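Local coordinates for protein N-acyl-D-glutamate deacylase (Bordetella bronchiseptica, PDB 3GIP) that probably removes the acyl group from N-acyl-D-glutamate by zinc-dependent hydrolysis, as a member of the amidohydrolase superfamily, at residues Gly67-Met72 / Thr88-Gly93; Asn139-Val144 / Gly180-Ser185; Arg259-Leu264 / Val351-Gln356. All coordinates share one frame; numbering follows the deposited sequence.

Contact 1: residues Gly67-Met72 / Thr88-Gly93; sequences GHDDLM and TTVVVG
Gly67 and Val91 join the loop to the strand through one backbone hydrogen bond, Gly67 N to Val91 O (2.9 Å). One residue on, the alpha hydrogen of Val92 points almost straight at Gly67 O in a CH...O contact (CA to O 3.6 Å). Val90 also touches the loop: its CG2 lies 3.8 Å from Gly67 CA and 3.5 Å from Asp69 OD2. Beyond the strand end, the carboxylate of Asp70 reaches back to the chain at Gly93, where N makes a weak hydrogen bond to Asp70 OD2 (3.1 Å). With CG anti to its carbonyl carbon (chi1 -61°), the carboxylate lies alongside Val92 and reaches Gly93. On its way the same OD2 passes 3.4 Å from Val92 CB, the two side chains running past each other in opposite directions, while Val92 CG1 packs against the loop backbone near Asp70 N.

Second-shell partners hold Asp69 firmly and Asp70 more lightly. Asp69 is tied through OD2 to Lys82 by a salt bridge and through OD1 to the indole N-H of Trp81; its own amide N, by contrast, has no partner in the model. Asp70 OD1 receives a weak bond from Ala99 N. Separately, Asn94 donates its amide to Gly67 O.

Gly67 is the middle residue of His66-Gly67-His68, the His-X-His sequence that follows the first barrel strand in amidohydrolases. The contact joins that motif to the next parallel strand of the TIM barrel; Gly67 lies about 10 Å from the bound zinc, whose ligands here are Cys95, His218 and His248.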
ATOM      1  N   GLY A  67      -1.633   1.190   0.300  1.00 13.43           N
ATOM      2  CA  GLY A  67      -2.921   1.071   0.943  1.00 13.77           C
ATOM      3  C   GLY A  67      -4.007   1.784   0.161  1.00 13.65           C
ATOM      4  O   GLY A  67      -3.725   2.642  -0.676  1.00 13.91           O
ATOM      5  N   HIS A  68      -5.249   1.389   0.415  1.00 13.84           N
ATOM      6  CA  HIS A  68      -6.420   2.005  -0.207  1.00 13.55           C
ATOM      7  C   HIS A  68      -7.355   2.373   0.937  1.00 14.86           C
ATOM      8  O   HIS A  68      -8.570   2.455   0.762  1.00 16.83           O
ATOM      9  CB  HIS A  68      -7.136   1.024  -1.139  1.00 14.51           C
ATOM     10  CG  HIS A  68      -6.466   0.845  -2.464  1.00 13.55           C
ATOM     11  ND1 HIS A  68      -6.267   1.884  -3.347  1.00 15.17           N
ATOM     12  CD2 HIS A  68      -5.961  -0.260  -3.062  1.00 15.20           C
ATOM     13  CE1 HIS A  68      -5.669   1.426  -4.434  1.00 15.58           C
ATOM     14  NE2 HIS A  68      -5.473   0.128  -4.286  1.00 15.92           N
ATOM     15  N   ASP A  69      -6.771   2.595   2.109  1.00 14.33           N
ATOM     16  CA  ASP A  69      -7.530   2.907   3.318  1.00 14.30           C
ATOM     17  C   ASP A  69      -7.888   4.386   3.465  1.00 14.39           C
ATOM     18  O   ASP A  69      -8.257   4.832   4.550  1.00 15.24           O
ATOM     19  CB  ASP A  69      -6.719   2.454   4.531  1.00 15.06           C
ATOM     20  CG  ASP A  69      -6.036   1.120   4.300  1.00 16.25           C
ATOM     21  OD1 ASP A  69      -6.661   0.069   4.561  1.00 14.88           O
ATOM     22  OD2 ASP A  69      -4.875   1.128   3.834  1.00 16.04           O
ATOM     23  N   ASP A  70      -7.800   5.122   2.364  1.00 15.40           N
ATOM     24  CA  ASP A  70      -8.085   6.556   2.339  1.00 15.87           C
ATOM     25  C   ASP A  70      -9.231   7.027   3.226  1.00 16.45           C
ATOM     26  O   ASP A  70      -9.073   7.963   4.016  1.00 15.80           O
ATOM     27  CB  ASP A  70      -8.393   7.004   0.909  1.00 15.74           C
ATOM     28  CG  ASP A  70      -7.242   6.771  -0.035  1.00 17.82           C
ATOM     29  OD1 ASP A  70      -6.722   7.767  -0.585  1.00 18.05           O
ATOM     30  OD2 ASP A  70      -6.863   5.596  -0.228  1.00 17.46           O
ATOM     31  N   LEU A  71     -10.384   6.383   3.086  1.00 16.42           N
ATOM     32  CA  LEU A  71     -11.572   6.781   3.837  1.00 18.11           C
ATOM     33  C   LEU A  71     -11.874   5.957   5.081  1.00 18.68           C
ATOM     34  O   LEU A  71     -12.887   6.185   5.740  1.00 20.97           O
ATOM     35  CB  LEU A  71     -12.788   6.735   2.912  1.00 20.38           C
ATOM     36  CG  LEU A  71     -12.601   7.330   1.517  1.00 21.74           C
ATOM     37  CD1 LEU A  71     -13.832   7.028   0.676  1.00 23.03           C
ATOM     38  CD2 LEU A  71     -12.346   8.826   1.611  1.00 22.53           C
ATOM     39  N   MET A  72     -11.006   5.011   5.412  1.00 16.96           N
ATOM     40  CA  MET A  72     -11.236   4.158   6.570  1.00 16.88           C
ATOM     41  C   MET A  72     -10.977   4.819   7.914  1.00 16.60           C
ATOM     42  O   MET A  72     -11.471   4.360   8.939  1.00 16.71           O
ATOM     43  CB  MET A  72     -10.384   2.891   6.458  1.00 17.66           C
ATOM     44  CG  MET A  72     -10.723   2.045   5.245  1.00 19.15           C
ATOM     45  SD  MET A  72     -12.455   1.547   5.224  1.00 19.30           S
ATOM     46  CE  MET A  72     -13.128   2.705   4.073  1.00 21.31           C
ATOM     47  N   THR A  88       2.513   0.319  11.082  1.00 13.29           N
ATOM     48  CA  THR A  88       2.394   1.561  11.850  1.00 14.14           C
ATOM     49  C   THR A  88       2.220   2.802  10.971  1.00 14.22           C
ATOM     50  O   THR A  88       1.916   3.888  11.472  1.00 14.65           O
ATOM     51  CB  THR A  88       3.628   1.783  12.744  1.00 13.51           C
ATOM     52  OG1 THR A  88       4.812   1.747  11.940  1.00 13.63           O
ATOM     53  CG2 THR A  88       3.713   0.707  13.811  1.00 14.43           C
ATOM     54  N   THR A  89       2.431   2.644   9.670  1.00 13.96           N
ATOM     55  CA  THR A  89       2.277   3.741   8.715  1.00 13.16           C
ATOM     56  C   THR A  89       1.722   3.179   7.415  1.00 14.25           C
ATOM     57  O   THR A  89       2.103   2.086   6.996  1.00 15.06           O
ATOM     58  CB  THR A  89       3.632   4.428   8.388  1.00 14.07           C
ATOM     59  OG1 THR A  89       4.151   5.061   9.563  1.00 15.24           O
ATOM     60  CG2 THR A  89       3.456   5.479   7.290  1.00 13.37           C
ATOM     61  N   VAL A  90       0.815   3.913   6.783  1.00 13.47           N
ATOM     62  CA  VAL A  90       0.267   3.474   5.512  1.00 13.86           C
ATOM     63  C   VAL A  90       0.263   4.623   4.522  1.00 14.85           C
ATOM     64  O   VAL A  90       0.012   5.772   4.889  1.00 15.59           O
ATOM     65  CB  VAL A  90      -1.180   2.937   5.640  1.00 12.61           C
ATOM     66  CG1 VAL A  90      -2.118   4.034   6.131  1.00 15.15           C
ATOM     67  CG2 VAL A  90      -1.647   2.406   4.286  1.00 12.94           C
ATOM     68  N   VAL A  91       0.580   4.309   3.273  1.00 14.46           N
ATOM     69  CA  VAL A  91       0.568   5.297   2.208  1.00 13.74           C
ATOM     70  C   VAL A  91      -0.719   5.017   1.438  1.00 14.73           C
ATOM     71  O   VAL A  91      -0.879   3.948   0.843  1.00 13.66           O
ATOM     72  CB  VAL A  91       1.782   5.139   1.268  1.00 13.60           C
ATOM     73  CG1 VAL A  91       1.729   6.196   0.167  1.00 15.11           C
ATOM     74  CG2 VAL A  91       3.077   5.268   2.064  1.00 15.27           C
ATOM     75  N   VAL A  92      -1.648   5.968   1.472  1.00 13.64           N
ATOM     76  CA  VAL A  92      -2.926   5.809   0.782  1.00 13.39           C
ATOM     77  C   VAL A  92      -2.978   6.624  -0.509  1.00 12.38           C
ATOM     78  O   VAL A  92      -2.029   7.344  -0.834  1.00 14.22           O
ATOM     79  CB  VAL A  92      -4.104   6.241   1.691  1.00 12.77           C
ATOM     80  CG1 VAL A  92      -4.082   5.444   2.992  1.00 12.42           C
ATOM     81  CG2 VAL A  92      -4.016   7.737   1.988  1.00 15.03           C
ATOM     82  N   GLY A  93      -4.083   6.500  -1.243  1.00 13.60           N
ATOM     83  CA  GLY A  93      -4.250   7.240  -2.485  1.00 12.39           C
ATOM     84  C   GLY A  93      -3.563   6.610  -3.678  1.00 13.65           C
ATOM     85  O   GLY A  93      -3.083   7.307  -4.573  1.00 14.02           O
TER

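Contact 2: residues Asn139-Val144 / Gly180-Ser185; sequences NVAALV and GAVGFS
Val144 and Phe184 form the close end of this parallel strand pair, with Val144 N bonded to Gly183 O (3.0 Å) and Ser185 N returning to Val144 O (3.0 Å). Between these bonds Val144 CG1 meets Phe184 CB at 3.6 Å; chi1 of 55° tucks that methyl between the backbone N and carbonyl carbon of Val144, beside the carbonyl O of Gly183. The Phe184 ring leads away from the strand 139-145 and stacks with His215. On the other face Leu143 CD2 lies against Val182 CG2 (3.6 Å), the two chains meeting at an angle.

The short strands 139-144 and 183-185 are splayed by 60°. Ahead of Gly183 the second segment is loop, and the contact loosens. Ala142 O still accepts Val182 N (2.9 Å), but the next link back is a water that takes the N-H of Ala142 and donates to Gly180 O, both at 2.8 Å. The apolar contact here is thin, with Ala141 CB 4.2 Å from Val182 CG1. Gly180 turns the chain out of helix 163-179 in a Schellman motif.

That helix covers Val144 and Phe184 from outside through Leu173, completing a beta-alpha-beta unit of the barrel. On the opposite face Leu143 touches Thr216 of strand 214-218 and Val91 of strand 87-92, which pairs with the far edge of strand 139-145.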
ATOM      1  N   ASN A 139       0.029   6.014  11.346  1.00 13.85           N
ATOM      2  CA  ASN A 139       0.450   7.180  10.577  1.00 14.78           C
ATOM      3  C   ASN A 139      -0.075   7.094   9.156  1.00 15.59           C
ATOM      4  O   ASN A 139      -0.202   6.003   8.590  1.00 14.76           O
ATOM      5  CB  ASN A 139       1.973   7.293  10.569  1.00 14.44           C
ATOM      6  CG  ASN A 139       2.548   7.374  11.960  1.00 14.60           C
ATOM      7  OD1 ASN A 139       3.350   6.528  12.364  1.00 17.81           O
ATOM      8  ND2 ASN A 139       2.137   8.389  12.712  1.00 14.13           N
ATOM      9  N   VAL A 140      -0.375   8.253   8.580  1.00 13.61           N
ATOM     10  CA  VAL A 140      -0.913   8.311   7.230  1.00 15.22           C
ATOM     11  C   VAL A 140      -0.204   9.285   6.300  1.00 16.39           C
ATOM     12  O   VAL A 140      -0.084  10.475   6.598  1.00 16.70           O
ATOM     13  CB  VAL A 140      -2.408   8.702   7.258  1.00 15.92           C
ATOM     14  CG1 VAL A 140      -2.972   8.713   5.844  1.00 16.20           C
ATOM     15  CG2 VAL A 140      -3.178   7.735   8.143  1.00 17.02           C
ATOM     16  N   ALA A 141       0.268   8.764   5.173  1.00 14.89           N
ATOM     17  CA  ALA A 141       0.912   9.571   4.143  1.00 14.67           C
ATOM     18  C   ALA A 141      -0.054   9.437   2.976  1.00 15.48           C
ATOM     19  O   ALA A 141      -0.650   8.372   2.792  1.00 14.70           O
ATOM     20  CB  ALA A 141       2.275   8.999   3.777  1.00 15.84           C
ATOM     21  N   ALA A 142      -0.223  10.496   2.190  1.00 14.98           N
ATOM     22  CA  ALA A 142      -1.173  10.428   1.091  1.00 14.69           C
ATOM     23  C   ALA A 142      -0.693  10.890  -0.271  1.00 13.97           C
ATOM     24  O   ALA A 142       0.018  11.887  -0.400  1.00 14.74           O
ATOM     25  CB  ALA A 142      -2.440  11.197   1.466  1.00 15.60           C
ATOM     26  N   LEU A 143      -1.111  10.143  -1.289  1.00 14.42           N
ATOM     27  CA  LEU A 143      -0.810  10.446  -2.679  1.00 13.35           C
ATOM     28  C   LEU A 143      -2.115  10.993  -3.243  1.00 14.79           C
ATOM     29  O   LEU A 143      -3.192  10.665  -2.740  1.00 15.12           O
ATOM     30  CB  LEU A 143      -0.454   9.172  -3.450  1.00 15.19           C
ATOM     31  CG  LEU A 143       0.815   8.408  -3.072  1.00 14.63           C
ATOM     32  CD1 LEU A 143       0.654   6.938  -3.458  1.00 14.37           C
ATOM     33  CD2 LEU A 143       2.020   9.023  -3.775  1.00 15.65           C
ATOM     34  N   VAL A 144      -2.028  11.840  -4.260  1.00 14.85           N
ATOM     35  CA  VAL A 144      -3.235  12.363  -4.891  1.00 15.76           C
ATOM     36  C   VAL A 144      -3.430  11.538  -6.153  1.00 14.70           C
ATOM     37  O   VAL A 144      -2.488  11.323  -6.917  1.00 15.14           O
ATOM     38  CB  VAL A 144      -3.102  13.863  -5.249  1.00 17.18           C
ATOM     39  CG1 VAL A 144      -1.881  14.096  -6.104  1.00 19.85           C
ATOM     40  CG2 VAL A 144      -4.355  14.331  -5.983  1.00 17.72           C
ATOM     41  N   GLY A 180       1.128  18.748   1.556  1.00 20.25           N
ATOM     42  CA  GLY A 180       1.792  17.643   2.228  1.00 18.58           C
ATOM     43  C   GLY A 180       1.713  16.281   1.563  1.00 18.14           C
ATOM     44  O   GLY A 180       2.270  15.315   2.084  1.00 17.82           O
ATOM     45  N   ALA A 181       1.031  16.188   0.425  1.00 17.18           N
ATOM     46  CA  ALA A 181       0.923  14.911  -0.279  1.00 17.12           C
ATOM     47  C   ALA A 181       2.326  14.475  -0.689  1.00 17.14           C
ATOM     48  O   ALA A 181       3.170  15.309  -1.011  1.00 17.22           O
ATOM     49  CB  ALA A 181       0.042  15.057  -1.510  1.00 16.93           C
ATOM     50  N   VAL A 182       2.570  13.167  -0.683  1.00 16.43           N
ATOM     51  CA  VAL A 182       3.883  12.643  -1.039  1.00 15.17           C
ATOM     52  C   VAL A 182       4.107  12.447  -2.536  1.00 14.85           C
ATOM     53  O   VAL A 182       5.204  12.088  -2.961  1.00 15.61           O
ATOM     54  CB  VAL A 182       4.164  11.302  -0.311  1.00 15.28           C
ATOM     55  CG1 VAL A 182       4.292  11.541   1.181  1.00 16.51           C
ATOM     56  CG2 VAL A 182       3.046  10.301  -0.587  1.00 14.92           C
ATOM     57  N   GLY A 183       3.075  12.690  -3.333  1.00 13.98           N
ATOM     58  CA  GLY A 183       3.195  12.535  -4.770  1.00 13.86           C
ATOM     59  C   GLY A 183       1.838  12.246  -5.371  1.00 14.00           C
ATOM     60  O   GLY A 183       0.812  12.497  -4.739  1.00 14.76           O
ATOM     61  N   PHE A 184       1.822  11.732  -6.596  1.00 13.29           N
ATOM     62  CA  PHE A 184       0.565  11.391  -7.239  1.00 13.47           C
ATOM     63  C   PHE A 184       0.645   9.956  -7.748  1.00 14.20           C
ATOM     64  O   PHE A 184       1.738   9.427  -7.986  1.00 12.98           O
ATOM     65  CB  PHE A 184       0.253  12.369  -8.385  1.00 14.39           C
ATOM     66  CG  PHE A 184       1.067  12.147  -9.630  1.00 13.11           C
ATOM     67  CD1 PHE A 184       0.503  11.521 -10.735  1.00 14.06           C
ATOM     68  CD2 PHE A 184       2.386  12.588  -9.708  1.00 13.88           C
ATOM     69  CE1 PHE A 184       1.243  11.335 -11.908  1.00 14.17           C
ATOM     70  CE2 PHE A 184       3.136  12.407 -10.875  1.00 12.48           C
ATOM     71  CZ  PHE A 184       2.560  11.780 -11.975  1.00 13.19           C
ATOM     72  N   SER A 185      -0.509   9.320  -7.891  1.00 13.28           N
ATOM     73  CA  SER A 185      -0.540   7.950  -8.374  1.00 13.66           C
ATOM     74  C   SER A 185      -1.364   7.873  -9.641  1.00 14.28           C
ATOM     75  O   SER A 185      -2.244   8.705  -9.869  1.00 14.98           O
ATOM     76  CB  SER A 185      -1.162   7.031  -7.320  1.00 13.14           C
ATOM     77  OG  SER A 185      -2.551   7.296  -7.161  1.00 14.01           O
TER
HETATM   78  O   HOH W   1       1.338  12.787   2.800  1.00 16.38           O

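Contact 3: residues Arg259-Leu264 / Val351-Gln356; sequences RSRATL and VKRIFQ
Helices 260-264 and 351-356 run nearly parallel, 17° between their directions, with axes 10.8 Å apart and their nearest CA atoms those of Ser260 and Ile354. At that spacing the side chains do the joining. Ile354 lays CG1 and CD1 against Ser260 CB, each at 3.8 Å, and Leu264 CD1 lies 4.4 Å from Ile354 CG1, a light apolar contact. Ser260 OG accepts from a water that in turn takes the N-H of Arg353 NE, lying in the plane of that guanidinium; Ser260 OG is also bonded to Glu350.

Further out two arginines meet edge to face: Arg261 NH2 stands 3.8 Å above the centre of the Arg353 guanidinium, the planes 84° apart. A bend at chi3 of Arg353 (-62°) brings its face to the guanidinium edge at the end of the extended Arg261 chain. The like charges probably repel; Arg353 also has a long, weak ion pair with Glu350.

Inward, Leu264 and Ile354 both rest on Leu279 of strand 277-281. Around this helix pair, helix 226-240 touches Thr263 and helix 376-391 packs on Phe355, so the contact lies in the outer helical layer of the barrel.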
ATOM      1  N   ARG A 259       8.105 -12.828 -17.393  1.00 14.50           N
ATOM      2  CA  ARG A 259       8.448 -11.566 -18.034  1.00 14.83           C
ATOM      3  C   ARG A 259       9.008 -10.514 -17.085  1.00 14.92           C
ATOM      4  O   ARG A 259       9.463  -9.462 -17.532  1.00 15.03           O
ATOM      5  CB  ARG A 259       7.237 -11.014 -18.794  1.00 16.01           C
ATOM      6  CG  ARG A 259       6.832 -11.896 -19.975  1.00 18.44           C
ATOM      7  CD  ARG A 259       5.653 -11.335 -20.748  1.00 20.93           C
ATOM      8  NE  ARG A 259       5.977 -10.087 -21.431  1.00 25.52           N
ATOM      9  CZ  ARG A 259       5.112  -9.407 -22.176  1.00 27.77           C
ATOM     10  NH1 ARG A 259       3.876  -9.860 -22.330  1.00 27.99           N
ATOM     11  NH2 ARG A 259       5.478  -8.274 -22.761  1.00 29.42           N
ATOM     12  N   SER A 260       8.991 -10.790 -15.784  1.00 14.87           N
ATOM     13  CA  SER A 260       9.535  -9.831 -14.830  1.00 15.44           C
ATOM     14  C   SER A 260      11.053  -9.777 -14.984  1.00 15.38           C
ATOM     15  O   SER A 260      11.706  -8.844 -14.520  1.00 15.71           O
ATOM     16  CB  SER A 260       9.156 -10.206 -13.392  1.00 16.18           C
ATOM     17  OG  SER A 260       9.678 -11.471 -13.029  1.00 17.90           O
ATOM     18  N   ARG A 261      11.630 -10.779 -15.635  1.00 16.79           N
ATOM     19  CA  ARG A 261      13.069 -10.747 -15.829  1.00 16.30           C
ATOM     20  C   ARG A 261      13.359  -9.552 -16.729  1.00 16.31           C
ATOM     21  O   ARG A 261      14.323  -8.820 -16.515  1.00 15.85           O
ATOM     22  CB  ARG A 261      13.551 -12.065 -16.442  1.00 19.14           C
ATOM     23  CG  ARG A 261      13.218 -13.237 -15.528  1.00 25.07           C
ATOM     24  CD  ARG A 261      13.945 -14.526 -15.856  1.00 29.27           C
ATOM     25  NE  ARG A 261      13.627 -15.540 -14.851  1.00 33.39           N
ATOM     26  CZ  ARG A 261      14.182 -16.743 -14.782  1.00 36.22           C
ATOM     27  NH1 ARG A 261      15.103 -17.107 -15.667  1.00 37.90           N
ATOM     28  NH2 ARG A 261      13.819 -17.584 -13.820  1.00 36.44           N
ATOM     29  N   ALA A 262      12.486  -9.332 -17.708  1.00 15.22           N
ATOM     30  CA  ALA A 262      12.640  -8.215 -18.630  1.00 15.58           C
ATOM     31  C   ALA A 262      12.261  -6.877 -17.993  1.00 14.31           C
ATOM     32  O   ALA A 262      12.965  -5.880 -18.174  1.00 14.63           O
ATOM     33  CB  ALA A 262      11.795  -8.452 -19.877  1.00 15.39           C
ATOM     34  N   THR A 263      11.158  -6.845 -17.247  1.00 14.23           N
ATOM     35  CA  THR A 263      10.731  -5.593 -16.624  1.00 13.80           C
ATOM     36  C   THR A 263      11.705  -5.127 -15.551  1.00 14.72           C
ATOM     37  O   THR A 263      11.989  -3.935 -15.434  1.00 15.17           O
ATOM     38  CB  THR A 263       9.324  -5.707 -15.996  1.00 12.52           C
ATOM     39  OG1 THR A 263       9.318  -6.751 -15.016  1.00 14.08           O
ATOM     40  CG2 THR A 263       8.281  -5.999 -17.068  1.00 14.60           C
ATOM     41  N   LEU A 264      12.213  -6.067 -14.759  1.00 13.89           N
ATOM     42  CA  LEU A 264      13.168  -5.725 -13.714  1.00 13.98           C
ATOM     43  C   LEU A 264      14.490  -5.281 -14.335  1.00 14.59           C
ATOM     44  O   LEU A 264      15.200  -4.448 -13.771  1.00 14.56           O
ATOM     45  CB  LEU A 264      13.389  -6.923 -12.785  1.00 14.06           C
ATOM     46  CG  LEU A 264      12.155  -7.310 -11.963  1.00 15.21           C
ATOM     47  CD1 LEU A 264      12.446  -8.586 -11.182  1.00 16.11           C
ATOM     48  CD2 LEU A 264      11.776  -6.171 -11.022  1.00 14.54           C
ATOM     49  N   VAL A 351       6.454 -14.107  -8.081  1.00 12.04           N
ATOM     50  CA  VAL A 351       6.148 -13.108  -7.062  1.00 11.71           C
ATOM     51  C   VAL A 351       7.343 -13.039  -6.121  1.00 12.74           C
ATOM     52  O   VAL A 351       7.791 -11.960  -5.732  1.00 12.30           O
ATOM     53  CB  VAL A 351       4.904 -13.496  -6.234  1.00 11.96           C
ATOM     54  CG1 VAL A 351       4.661 -12.454  -5.154  1.00 12.63           C
ATOM     55  CG2 VAL A 351       3.685 -13.615  -7.138  1.00 11.35           C
ATOM     56  N   LYS A 352       7.861 -14.209  -5.761  1.00 12.78           N
ATOM     57  CA  LYS A 352       9.006 -14.297  -4.871  1.00 12.64           C
ATOM     58  C   LYS A 352      10.263 -13.674  -5.479  1.00 12.60           C
ATOM     59  O   LYS A 352      11.013 -12.985  -4.782  1.00 12.46           O
ATOM     60  CB  LYS A 352       9.261 -15.763  -4.498  1.00 12.34           C
ATOM     61  CG  LYS A 352       8.201 -16.348  -3.572  1.00 13.55           C
ATOM     62  CD  LYS A 352       8.458 -17.826  -3.294  1.00 15.63           C
ATOM     63  CE  LYS A 352       7.555 -18.345  -2.191  1.00 17.79           C
ATOM     64  NZ  LYS A 352       7.733 -19.811  -1.982  1.00 19.52           N
ATOM     65  N   ARG A 353      10.499 -13.907  -6.770  1.00 11.94           N
ATOM     66  CA  ARG A 353      11.677 -13.336  -7.423  1.00 12.32           C
ATOM     67  C   ARG A 353      11.592 -11.815  -7.475  1.00 12.83           C
ATOM     68  O   ARG A 353      12.597 -11.119  -7.314  1.00 12.85           O
ATOM     69  CB  ARG A 353      11.835 -13.869  -8.851  1.00 13.88           C
ATOM     70  CG  ARG A 353      12.196 -15.338  -8.950  1.00 18.54           C
ATOM     71  CD  ARG A 353      12.782 -15.649 -10.326  1.00 20.63           C
ATOM     72  NE  ARG A 353      11.840 -15.401 -11.419  1.00 21.63           N
ATOM     73  CZ  ARG A 353      10.868 -16.236 -11.779  1.00 22.78           C
ATOM     74  NH1 ARG A 353      10.705 -17.383 -11.136  1.00 20.51           N
ATOM     75  NH2 ARG A 353      10.057 -15.928 -12.784  1.00 22.37           N
ATOM     76  N   ILE A 354      10.391 -11.303  -7.717  1.00 12.43           N
ATOM     77  CA  ILE A 354      10.191  -9.862  -7.782  1.00 11.96           C
ATOM     78  C   ILE A 354      10.469  -9.261  -6.408  1.00 12.32           C
ATOM     79  O   ILE A 354      11.126  -8.224  -6.302  1.00 12.09           O
ATOM     80  CB  ILE A 354       8.753  -9.523  -8.227  1.00 12.01           C
ATOM     81  CG1 ILE A 354       8.552  -9.986  -9.671  1.00 10.97           C
ATOM     82  CG2 ILE A 354       8.503  -8.015  -8.111  1.00 11.93           C
ATOM     83  CD1 ILE A 354       7.124  -9.872 -10.165  1.00 12.49           C
ATOM     84  N   PHE A 355       9.989  -9.922  -5.359  1.00 11.88           N
ATOM     85  CA  PHE A 355      10.215  -9.431  -4.007  1.00 11.33           C
ATOM     86  C   PHE A 355      11.709  -9.359  -3.696  1.00 11.82           C
ATOM     87  O   PHE A 355      12.154  -8.484  -2.958  1.00 12.60           O
ATOM     88  CB  PHE A 355       9.527 -10.326  -2.972  1.00 12.08           C
ATOM     89  CG  PHE A 355       9.813  -9.926  -1.551  1.00 12.68           C
ATOM     90  CD1 PHE A 355       9.521  -8.636  -1.112  1.00 13.62           C
ATOM     91  CD2 PHE A 355      10.413 -10.815  -0.666  1.00 13.95           C
ATOM     92  CE1 PHE A 355       9.827  -8.238   0.189  1.00 15.15           C
ATOM     93  CE2 PHE A 355      10.722 -10.425   0.638  1.00 14.44           C
ATOM     94  CZ  PHE A 355      10.429  -9.135   1.063  1.00 15.59           C
ATOM     95  N   GLN A 356      12.483 -10.278  -4.261  1.00 12.22           N
ATOM     96  CA  GLN A 356      13.918 -10.287  -4.015  1.00 13.35           C
ATOM     97  C   GLN A 356      14.646  -9.097  -4.629  1.00 13.64           C
ATOM     98  O   GLN A 356      15.778  -8.803  -4.251  1.00 13.27           O
ATOM     99  CB  GLN A 356      14.533 -11.592  -4.524  1.00 14.60           C
ATOM    100  CG  GLN A 356      14.174 -12.786  -3.665  1.00 15.35           C
ATOM    101  CD  GLN A 356      14.807 -14.068  -4.161  1.00 16.68           C
ATOM    102  OE1 GLN A 356      14.603 -14.468  -5.305  1.00 17.57           O
ATOM    103  NE2 GLN A 356      15.580 -14.719  -3.298  1.00 18.91           N
TER
HETATM  104  O   HOH W   2      12.058 -12.720 -12.360  1.00 23.03           O

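Contacts 1 and 2 are wholly buried and share a wall of the barrel: strands 87-92 and 139-145 are neighbours, bonded where Thr88 O meets Asn139 N (2.8 Å), and the two contacts meet again where Gly93 O lies 2.6 Å from Ser185 OG, probably as a hydrogen bond. Contact 1 has one backbone bond and a weak bond from Gly93 to a loop aspartate; contact 2 has three backbone bonds and apolar packing beside a helix. Contact 3 shares no element with them, its centre being about 25 Å from that of contact 1. Partly exposed, it joins two helices through side chains and a water, and carries an arginine pair at its exposed rim, whereas contacts 1 and 2 are buried throughout.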